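Local coordinates for coatomer subunit delta (Saccharomyces cerevisiae, PDB 5FJZ), which is a coatomer subunit that probably serves retrograde Golgi-to-ER transport and, through the mu-homology domain described here, binds a tryptophan-based motif of Dsl1, at residues T158-P163 and L217-V222; E165-N170 and L205-E210; S174-A179 and I192-I197. All blocks are in the same frame, centred on the assembly; numbering follows the deposited sequence.

Contact 1: T158-P163 and L217-V222; sequences TIPVFP and LYPMTV
The P160 ring turns its CG-CD edge to the backbone carbonyls of L217-P219. CD lies 3.1 Å from P219 O and 3.4 Å from L217 O. CG comes within 4.4 Å of CD on the P219 ring, which follows a cis peptide bond. The Y218 ring leads off from P160. It has R29 as its cation-pi partner, and its OH is hydrogen-bonded to T127.

Beyond the prolines the segments join as antiparallel strands. T158 and T221 form a hydrogen-bonded pair: T158 N to T221 O is 2.8 Å and T221 N to T158 O is 3.0 Å. A water links T158 OG1 to T221 O, and the same hydroxyl is bonded to S191.

I159 lies alongside both M220 and L217. CG1 stands anti to the carbonyl carbon (chi1 -47°), and from there CD1 reaches M220 CG at 3.6 Å. CG2, on the other branch, meets L217 CD2 at 4.1 Å. An alanine here lacks both branches and would probably leave a gap beside the M220 thioether and L217 CD2.

P160 centres an inverse gamma turn. L217 O is buried without a hydrogen-bond partner. P160 and P219 both lack an N-H, so the ladder cannot continue between them past T158 and T221; ring CH groups face the carbonyls instead.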
loop_
_atom_site.group_PDB
_atom_site.type_symbol
_atom_site.label_atom_id
_atom_site.label_comp_id
_atom_site.label_asym_id
_atom_site.label_seq_id
_atom_site.Cartn_x
_atom_site.Cartn_y
_atom_site.Cartn_z
ATOM N N THR A 158 -6.050 11.377 -19.164
ATOM C CA THR A 158 -6.694 10.049 -19.041
ATOM C C THR A 158 -8.146 10.237 -18.625
ATOM O O THR A 158 -8.463 10.921 -17.687
ATOM C CB THR A 158 -5.916 9.080 -18.096
ATOM O OG1 THR A 158 -4.635 8.961 -18.692
ATOM C CG2 THR A 158 -6.627 7.730 -18.022
ATOM N N ILE A 159 -9.028 9.602 -19.376
ATOM C CA ILE A 159 -10.418 9.564 -19.162
ATOM C C ILE A 159 -10.767 8.152 -18.750
ATOM O O ILE A 159 -10.439 7.196 -19.480
ATOM C CB ILE A 159 -11.247 9.901 -20.481
ATOM C CG1 ILE A 159 -10.682 11.122 -21.156
ATOM C CG2 ILE A 159 -12.707 10.074 -20.100
ATOM C CD1 ILE A 159 -10.652 12.367 -20.277
ATOM N N PRO A 160 -11.489 7.971 -17.607
ATOM C CA PRO A 160 -11.769 6.612 -17.015
ATOM C C PRO A 160 -12.924 5.780 -17.633
ATOM O O PRO A 160 -13.775 5.228 -16.922
ATOM C CB PRO A 160 -12.047 6.918 -15.591
ATOM C CG PRO A 160 -12.680 8.273 -15.658
ATOM C CD PRO A 160 -11.908 9.026 -16.707
ATOM N N VAL A 161 -12.839 5.597 -18.940
ATOM C CA VAL A 161 -13.837 4.870 -19.686
ATOM C C VAL A 161 -13.081 4.033 -20.674
ATOM O O VAL A 161 -11.907 4.291 -20.962
ATOM C CB VAL A 161 -14.881 5.802 -20.352
ATOM C CG1 VAL A 161 -15.693 6.508 -19.329
ATOM C CG2 VAL A 161 -14.248 6.768 -21.281
ATOM N N PHE A 162 -13.727 2.988 -21.162
ATOM C CA PHE A 162 -13.106 2.110 -22.155
ATOM C C PHE A 162 -14.102 1.948 -23.316
ATOM O O PHE A 162 -14.937 1.030 -23.260
ATOM C CB PHE A 162 -12.882 0.686 -21.551
ATOM C CG PHE A 162 -11.865 0.649 -20.438
ATOM C CD1 PHE A 162 -12.225 1.065 -19.179
ATOM C CD2 PHE A 162 -10.574 0.347 -20.688
ATOM C CE1 PHE A 162 -11.288 1.127 -18.158
ATOM C CE2 PHE A 162 -9.616 0.437 -19.698
ATOM C CZ PHE A 162 -9.979 0.809 -18.426
ATOM N N PRO A 163 -14.080 2.850 -24.294
ATOM C CA PRO A 163 -15.233 2.848 -25.200
ATOM C C PRO A 163 -15.100 1.774 -26.265
ATOM O O PRO A 163 -13.982 1.443 -26.638
ATOM C CB PRO A 163 -15.185 4.248 -25.836
ATOM C CG PRO A 163 -13.825 4.787 -25.566
ATOM C CD PRO A 163 -13.281 4.097 -24.369
ATOM N N LEU A 217 -17.278 10.271 -17.134
ATOM C CA LEU A 217 -16.090 10.794 -17.742
ATOM C C LEU A 217 -15.111 11.286 -16.675
ATOM O O LEU A 217 -14.024 11.716 -17.018
ATOM C CB LEU A 217 -16.461 11.965 -18.680
ATOM C CG LEU A 217 -17.337 11.740 -19.900
ATOM C CD1 LEU A 217 -17.771 13.120 -20.445
ATOM C CD2 LEU A 217 -16.573 11.001 -20.952
ATOM N N TYR A 218 -15.523 11.323 -15.392
ATOM C CA TYR A 218 -14.704 11.905 -14.343
ATOM C C TYR A 218 -14.347 10.855 -13.257
ATOM O O TYR A 218 -15.086 9.883 -13.110
ATOM C CB TYR A 218 -15.446 13.078 -13.699
ATOM C CG TYR A 218 -15.635 14.213 -14.626
ATOM C CD1 TYR A 218 -14.681 15.178 -14.793
ATOM C CD2 TYR A 218 -16.842 14.359 -15.310
ATOM C CE1 TYR A 218 -14.878 16.228 -15.712
ATOM C CE2 TYR A 218 -17.033 15.355 -16.245
ATOM C CZ TYR A 218 -16.061 16.284 -16.440
ATOM O OH TYR A 218 -16.283 17.312 -17.336
ATOM N N PRO A 219 -13.204 10.985 -12.544
ATOM C CA PRO A 219 -12.136 12.008 -12.656
ATOM C C PRO A 219 -11.289 11.912 -13.940
ATOM O O PRO A 219 -10.903 10.831 -14.405
ATOM C CB PRO A 219 -11.347 11.800 -11.393
ATOM C CG PRO A 219 -11.518 10.310 -11.025
ATOM C CD PRO A 219 -12.839 9.884 -11.597
ATOM N N MET A 220 -10.984 13.038 -14.543
ATOM C CA MET A 220 -10.007 13.081 -15.605
ATOM C C MET A 220 -8.637 13.400 -14.983
ATOM O O MET A 220 -8.508 14.346 -14.206
ATOM C CB MET A 220 -10.369 14.192 -16.618
ATOM C CG MET A 220 -11.726 14.008 -17.269
ATOM S SD MET A 220 -12.107 15.289 -18.489
ATOM C CE MET A 220 -13.759 14.771 -18.974
ATOM N N THR A 221 -7.618 12.651 -15.373
ATOM C CA THR A 221 -6.319 12.774 -14.781
ATOM C C THR A 221 -5.353 13.310 -15.794
ATOM O O THR A 221 -5.397 12.952 -16.993
ATOM C CB THR A 221 -5.815 11.411 -14.287
ATOM O OG1 THR A 221 -6.662 10.966 -13.242
ATOM C CG2 THR A 221 -4.432 11.503 -13.738
ATOM N N VAL A 222 -4.434 14.120 -15.349
ATOM C CA VAL A 222 -3.344 14.596 -16.198
ATOM C C VAL A 222 -1.971 14.111 -15.668
ATOM O O VAL A 222 -1.760 14.061 -14.427
ATOM C CB VAL A 222 -3.337 16.108 -16.353
ATOM C CG1 VAL A 222 -3.093 16.797 -15.043
ATOM C CG2 VAL A 222 -2.244 16.538 -17.308
HETATM O O HOH W 1 -3.022 11.064 -17.451
#

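Contact 2: E165-N170 and L205-E210; sequences EPVDIN and LAFTIE
V167 packs on F207 and I209 at the apolar centre of an antiparallel strand pair. Strand 168-169 is here the outermost strand of a four-stranded sheet in the mu-homology domain, and strand 202-210 is its neighbour. The two branches of V167 divide the work. CG1 reaches F207 CB at 4.0 Å and lies oblique to the ring, while CG2 meets I209 CD1 at 4.1 Å. I169 adds its CD1, 4.2 Å from F207 CB. The F207 side chain takes the position between its backbone N and carbonyl carbon (chi1 56°). This carries the ring away from 165-170, toward I159 and I192 of the facing sheet.

The backbones hold the pair together. D168 and T208 form a hydrogen-bonded pair, with T208 N to D168 O at 2.8 Å and D168 N to T208 O at 3.2 Å. I169 and F207 follow as a non-hydrogen-bonded pair. N170 N then bonds to A206 O at 2.7 Å, but approaches from above the carbonyl plane. V167 N is hydrogen-bonded to N100 of the second subunit.

The rim is polar. E165 N makes a weak, long bond to E210 OE1, and a water bridges E165 O to E210 N. The two carboxylates stay apart, with E165 OE1 4.9 Å from E210 OE2; their like charges would probably oppose a closer approach.

N170 closes the other end. Its side-chain ND2 donates to T208 OG1 at 3.0 Å, with the oxygen nearly in the amide plane. ND2 also donates to a water, which in turn donates weakly to F207 O. T208 OG1 has a second hydrogen-bond partner in D139 OD1.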
loop_
_atom_site.group_PDB
_atom_site.type_symbol
_atom_site.label_atom_id
_atom_site.label_comp_id
_atom_site.label_asym_id
_atom_site.label_seq_id
_atom_site.Cartn_x
_atom_site.Cartn_y
_atom_site.Cartn_z
ATOM N N GLU A 165 -16.147 2.292 -29.388
ATOM C CA GLU A 165 -15.728 3.049 -30.606
ATOM C C GLU A 165 -14.415 3.793 -30.379
ATOM O O GLU A 165 -14.185 4.249 -29.280
ATOM C CB GLU A 165 -16.853 4.039 -30.929
ATOM C CG GLU A 165 -16.747 4.824 -32.227
ATOM C CD GLU A 165 -16.960 3.976 -33.466
ATOM O OE1 GLU A 165 -17.463 2.826 -33.369
ATOM O OE2 GLU A 165 -16.644 4.486 -34.572
ATOM N N PRO A 166 -13.597 3.981 -31.422
ATOM C CA PRO A 166 -12.418 4.858 -31.325
ATOM C C PRO A 166 -12.711 6.296 -30.905
ATOM O O PRO A 166 -13.702 6.880 -31.336
ATOM C CB PRO A 166 -11.843 4.911 -32.726
ATOM C CG PRO A 166 -12.590 3.918 -33.567
ATOM C CD PRO A 166 -13.687 3.307 -32.735
ATOM N N VAL A 167 -11.811 6.878 -30.113
ATOM C CA VAL A 167 -11.856 8.320 -29.826
ATOM C C VAL A 167 -11.560 9.121 -31.084
ATOM O O VAL A 167 -10.638 8.812 -31.781
ATOM C CB VAL A 167 -10.661 8.662 -28.887
ATOM C CG1 VAL A 167 -10.522 10.158 -28.737
ATOM C CG2 VAL A 167 -10.792 7.986 -27.559
ATOM N N ASP A 168 -12.286 10.220 -31.292
ATOM C CA ASP A 168 -12.143 11.124 -32.403
ATOM C C ASP A 168 -11.651 12.437 -31.869
ATOM O O ASP A 168 -12.334 13.082 -31.064
ATOM C CB ASP A 168 -13.545 11.267 -33.056
ATOM C CG ASP A 168 -13.570 12.104 -34.299
ATOM O OD1 ASP A 168 -12.525 12.561 -34.803
ATOM O OD2 ASP A 168 -14.704 12.357 -34.758
ATOM N N ILE A 169 -10.409 12.713 -32.173
ATOM C CA ILE A 169 -9.699 13.961 -31.809
ATOM C C ILE A 169 -10.255 15.084 -32.662
ATOM O O ILE A 169 -10.282 14.969 -33.894
ATOM C CB ILE A 169 -8.185 13.862 -32.091
ATOM C CG1 ILE A 169 -7.504 12.697 -31.404
ATOM C CG2 ILE A 169 -7.452 15.175 -31.751
ATOM C CD1 ILE A 169 -7.825 12.613 -29.933
ATOM N N ASN A 170 -10.789 16.122 -32.040
ATOM C CA ASN A 170 -11.376 17.246 -32.778
ATOM C C ASN A 170 -10.319 18.314 -32.964
ATOM O O ASN A 170 -10.097 19.212 -32.143
ATOM C CB ASN A 170 -12.681 17.646 -32.050
ATOM C CG ASN A 170 -13.705 16.488 -32.051
ATOM O OD1 ASN A 170 -13.712 15.645 -32.956
ATOM N ND2 ASN A 170 -14.564 16.433 -31.033
ATOM N N LEU A 205 -7.616 20.807 -25.518
ATOM C CA LEU A 205 -7.755 19.498 -26.207
ATOM C C LEU A 205 -9.222 19.165 -26.325
ATOM O O LEU A 205 -9.941 19.069 -25.313
ATOM C CB LEU A 205 -7.028 18.410 -25.373
ATOM C CG LEU A 205 -7.205 16.966 -25.810
ATOM C CD1 LEU A 205 -6.632 16.727 -27.189
ATOM C CD2 LEU A 205 -6.516 15.951 -24.856
ATOM N N ALA A 206 -9.629 18.735 -27.522
ATOM C CA ALA A 206 -10.984 18.445 -27.775
ATOM C C ALA A 206 -11.162 17.124 -28.478
ATOM O O ALA A 206 -10.426 16.808 -29.421
ATOM C CB ALA A 206 -11.603 19.631 -28.624
ATOM N N PHE A 207 -12.122 16.346 -28.026
ATOM C CA PHE A 207 -12.376 15.016 -28.582
ATOM C C PHE A 207 -13.746 14.574 -28.286
ATOM O O PHE A 207 -14.423 15.136 -27.407
ATOM C CB PHE A 207 -11.304 14.009 -28.071
ATOM C CG PHE A 207 -11.241 13.960 -26.602
ATOM C CD1 PHE A 207 -10.590 14.969 -25.874
ATOM C CD2 PHE A 207 -11.931 13.049 -25.930
ATOM C CE1 PHE A 207 -10.585 14.944 -24.471
ATOM C CE2 PHE A 207 -11.956 13.036 -24.546
ATOM C CZ PHE A 207 -11.254 13.979 -23.811
ATOM N N THR A 208 -14.173 13.509 -28.982
ATOM C CA THR A 208 -15.377 12.856 -28.730
ATOM C C THR A 208 -15.117 11.418 -28.282
ATOM O O THR A 208 -14.336 10.743 -28.887
ATOM C CB THR A 208 -16.226 12.829 -30.031
ATOM O OG1 THR A 208 -16.442 14.187 -30.480
ATOM C CG2 THR A 208 -17.577 12.228 -29.742
ATOM N N ILE A 209 -15.763 11.035 -27.231
ATOM C CA ILE A 209 -15.555 9.744 -26.601
ATOM C C ILE A 209 -16.877 9.211 -26.142
ATOM O O ILE A 209 -17.734 9.946 -25.655
ATOM C CB ILE A 209 -14.523 9.855 -25.423
ATOM C CG1 ILE A 209 -14.114 8.463 -24.920
ATOM C CG2 ILE A 209 -15.072 10.690 -24.278
ATOM C CD1 ILE A 209 -12.853 8.516 -24.002
ATOM N N GLU A 210 -17.066 7.888 -26.266
ATOM C CA GLU A 210 -18.272 7.202 -25.739
ATOM C C GLU A 210 -18.238 7.031 -24.229
ATOM O O GLU A 210 -17.229 6.616 -23.711
ATOM C CB GLU A 210 -18.403 5.792 -26.311
ATOM C CG GLU A 210 -18.885 5.714 -27.742
ATOM C CD GLU A 210 -19.164 4.279 -28.165
ATOM O OE1 GLU A 210 -18.744 3.330 -27.439
ATOM O OE2 GLU A 210 -19.809 4.104 -29.224
HETATM O O HOH W 2 -15.248 6.759 -28.226
HETATM O O HOH W 3 -14.885 18.303 -28.504
#

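Contact 3: S174-A179 and I192-I197; sequences STCSDA and IKISKI
A179 sets its methyl group against I192, with CB 4.1 Å from I192 CG2. The same methyl also lies near I194 CG1, but I194 has two conformers, which makes the detail of that contact doubtful. L205 of strand 202-210 touches all three of these side chains. The A179 backbone comes close as well: CA makes a C-H...O contact of 3.3 Å with K193 O.

C176 supplies the direct hydrogen bond. Its SG is swung roughly opposite the backbone N (chi1 150°), toward S195, where the chain turns a corner after strand 190-194. S195 N donates to C176 SG at 3.5 Å, with an angle of 156° at the hydrogen. Within the loop, A179 N bonds to C176 O.

A water bridges the two segments. It donates to K193 O at 3.0 Å and to D178 O at 3.3 Å, and accepts a weak bond from K193 NZ. That amine has its stronger partner in E180, a salt bridge.

Backbone hydrogen bonds of T175 with A204 and, just beyond the loop, of E180 with K193 also hold 174-179. Between 174-179 and 192-197 themselves, the direct hydrogen bond ends on sulfur, a weak acceptor.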
loop_
_atom_site.group_PDB
_atom_site.type_symbol
_atom_site.label_atom_id
_atom_site.label_comp_id
_atom_site.label_asym_id
_atom_site.label_seq_id
_atom_site.Cartn_x
_atom_site.Cartn_y
_atom_site.Cartn_z
ATOM N N SER A 174 -8.626 21.952 -30.934
ATOM C CA SER A 174 -7.466 21.609 -30.176
ATOM C C SER A 174 -6.296 22.463 -30.562
ATOM O O SER A 174 -6.112 22.851 -31.748
ATOM C CB SER A 174 -7.122 20.093 -30.354
ATOM O OG SER A 174 -8.212 19.255 -30.116
ATOM N N THR A 175 -5.429 22.702 -29.597
ATOM C CA THR A 175 -4.227 23.417 -29.852
ATOM C C THR A 175 -3.196 22.609 -30.679
ATOM O O THR A 175 -2.548 23.162 -31.561
ATOM C CB THR A 175 -3.622 23.858 -28.536
ATOM O OG1 THR A 175 -4.570 24.607 -27.820
ATOM C CG2 THR A 175 -2.326 24.684 -28.745
ATOM N N CYS A 176 -2.963 21.352 -30.340
ATOM C CA CYS A 176 -1.869 20.548 -30.955
ATOM C C CYS A 176 -2.588 19.573 -31.938
ATOM O O CYS A 176 -3.139 18.580 -31.491
ATOM C CB CYS A 176 -1.080 19.897 -29.802
ATOM S SG CYS A 176 -0.261 18.297 -30.028
ATOM N N SER A 177 -2.761 19.905 -33.244
ATOM C CA SER A 177 -3.315 18.889 -34.196
ATOM C C SER A 177 -2.030 18.120 -34.285
ATOM O O SER A 177 -1.012 18.695 -34.718
ATOM C CB SER A 177 -3.739 19.299 -35.648
ATOM O OG SER A 177 -4.015 20.670 -35.867
ATOM N N ASP A 178 -2.091 16.855 -33.894
ATOM C CA ASP A 178 -0.958 16.141 -33.302
ATOM C C ASP A 178 -1.313 15.197 -32.107
ATOM O O ASP A 178 -0.610 14.200 -31.845
ATOM C CB ASP A 178 0.061 17.102 -32.762
ATOM C CG ASP A 178 1.422 16.490 -32.681
ATOM O OD1 ASP A 178 1.660 15.443 -33.318
ATOM O OD2 ASP A 178 2.252 17.114 -32.004
ATOM N N ALA A 179 -2.393 15.531 -31.382
ATOM C CA ALA A 179 -2.850 14.779 -30.186
ATOM C C ALA A 179 -3.152 13.385 -30.647
ATOM O O ALA A 179 -3.635 13.231 -31.762
ATOM C CB ALA A 179 -4.151 15.388 -29.656
ATOM N N ILE A 192 -4.830 10.123 -23.865
ATOM C CA ILE A 192 -4.530 10.986 -25.037
ATOM C C ILE A 192 -3.350 11.829 -24.711
ATOM O O ILE A 192 -3.324 12.541 -23.701
ATOM C CB ILE A 192 -5.729 11.935 -25.442
ATOM C CG1 ILE A 192 -6.946 11.099 -25.738
ATOM C CG2 ILE A 192 -5.246 12.791 -26.636
ATOM C CD1 ILE A 192 -8.278 11.890 -25.753
ATOM N N LYS A 193 -2.368 11.821 -25.584
ATOM C CA LYS A 193 -1.192 12.576 -25.379
ATOM C C LYS A 193 -1.148 13.751 -26.247
ATOM O O LYS A 193 -1.423 13.651 -27.437
ATOM C CB LYS A 193 0.009 11.728 -25.732
ATOM C CG LYS A 193 1.373 12.393 -25.657
ATOM C CD LYS A 193 2.512 11.376 -25.406
ATOM C CE LYS A 193 3.369 11.152 -26.617
ATOM N NZ LYS A 193 2.646 10.686 -27.810
ATOM N N ILE A 194 -0.667 14.842 -25.695
ATOM C CA ILE A 194 -0.352 16.029 -26.448
ATOM C C ILE A 194 1.161 16.220 -26.467
ATOM O O ILE A 194 1.847 16.039 -25.445
ATOM C CB ILE A 194 -1.137 17.237 -25.871
ATOM C CG1 ILE A 194 -2.310 17.482 -26.798
ATOM C CG2 ILE A 194 -0.354 18.529 -25.801
ATOM C CD1 ILE A 194 -3.421 18.173 -26.062
ATOM N N SER A 195 1.692 16.586 -27.615
ATOM C CA SER A 195 3.143 16.703 -27.785
ATOM C C SER A 195 3.815 17.757 -26.952
ATOM O O SER A 195 4.860 17.501 -26.357
ATOM C CB SER A 195 3.466 16.952 -29.270
ATOM O OG SER A 195 4.554 16.147 -29.638
ATOM N N LYS A 196 3.197 18.942 -26.859
ATOM C CA LYS A 196 3.732 20.056 -26.114
ATOM C C LYS A 196 2.657 20.964 -25.536
ATOM O O LYS A 196 1.625 21.207 -26.189
ATOM C CB LYS A 196 4.549 20.993 -27.041
ATOM C CG LYS A 196 5.819 20.380 -27.632
ATOM C CD LYS A 196 6.402 21.323 -28.680
ATOM C CE LYS A 196 7.206 20.589 -29.748
ATOM N NZ LYS A 196 8.529 20.123 -29.238
ATOM N N ILE A 197 2.976 21.537 -24.406
ATOM C CA ILE A 197 2.318 22.722 -23.841
ATOM C C ILE A 197 3.395 23.778 -23.653
ATOM O O ILE A 197 4.231 23.675 -22.750
ATOM C CB ILE A 197 1.576 22.515 -22.512
ATOM C CG1 ILE A 197 0.515 21.445 -22.694
ATOM C CG2 ILE A 197 0.872 23.819 -22.048
ATOM C CD1 ILE A 197 -0.262 21.114 -21.403
HETATM O O HOH W 4 1.054 13.432 -29.134
#

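The three contacts nest along the chain. Contact 1 closes the outer loop, contact 2 lies inside it, and contact 3 lies inside contact 2. The centres of contacts 1 and 2 are about 12 Å apart. Those of contacts 2 and 3 are about 13 Å apart. Those of contacts 1 and 3 are about 17 Å apart. Contacts 1 and 3 reach the same large mixed sheet through neighbouring strands 155-159 and 190-194. Contact 2 belongs to the four-stranded sheet packed against it. It touches both of the others, which do not touch each other. F162, in segment 158-163, packs on an aromatic side chain of the bound peptide, and this segment lies in the region that interacts with DSL1.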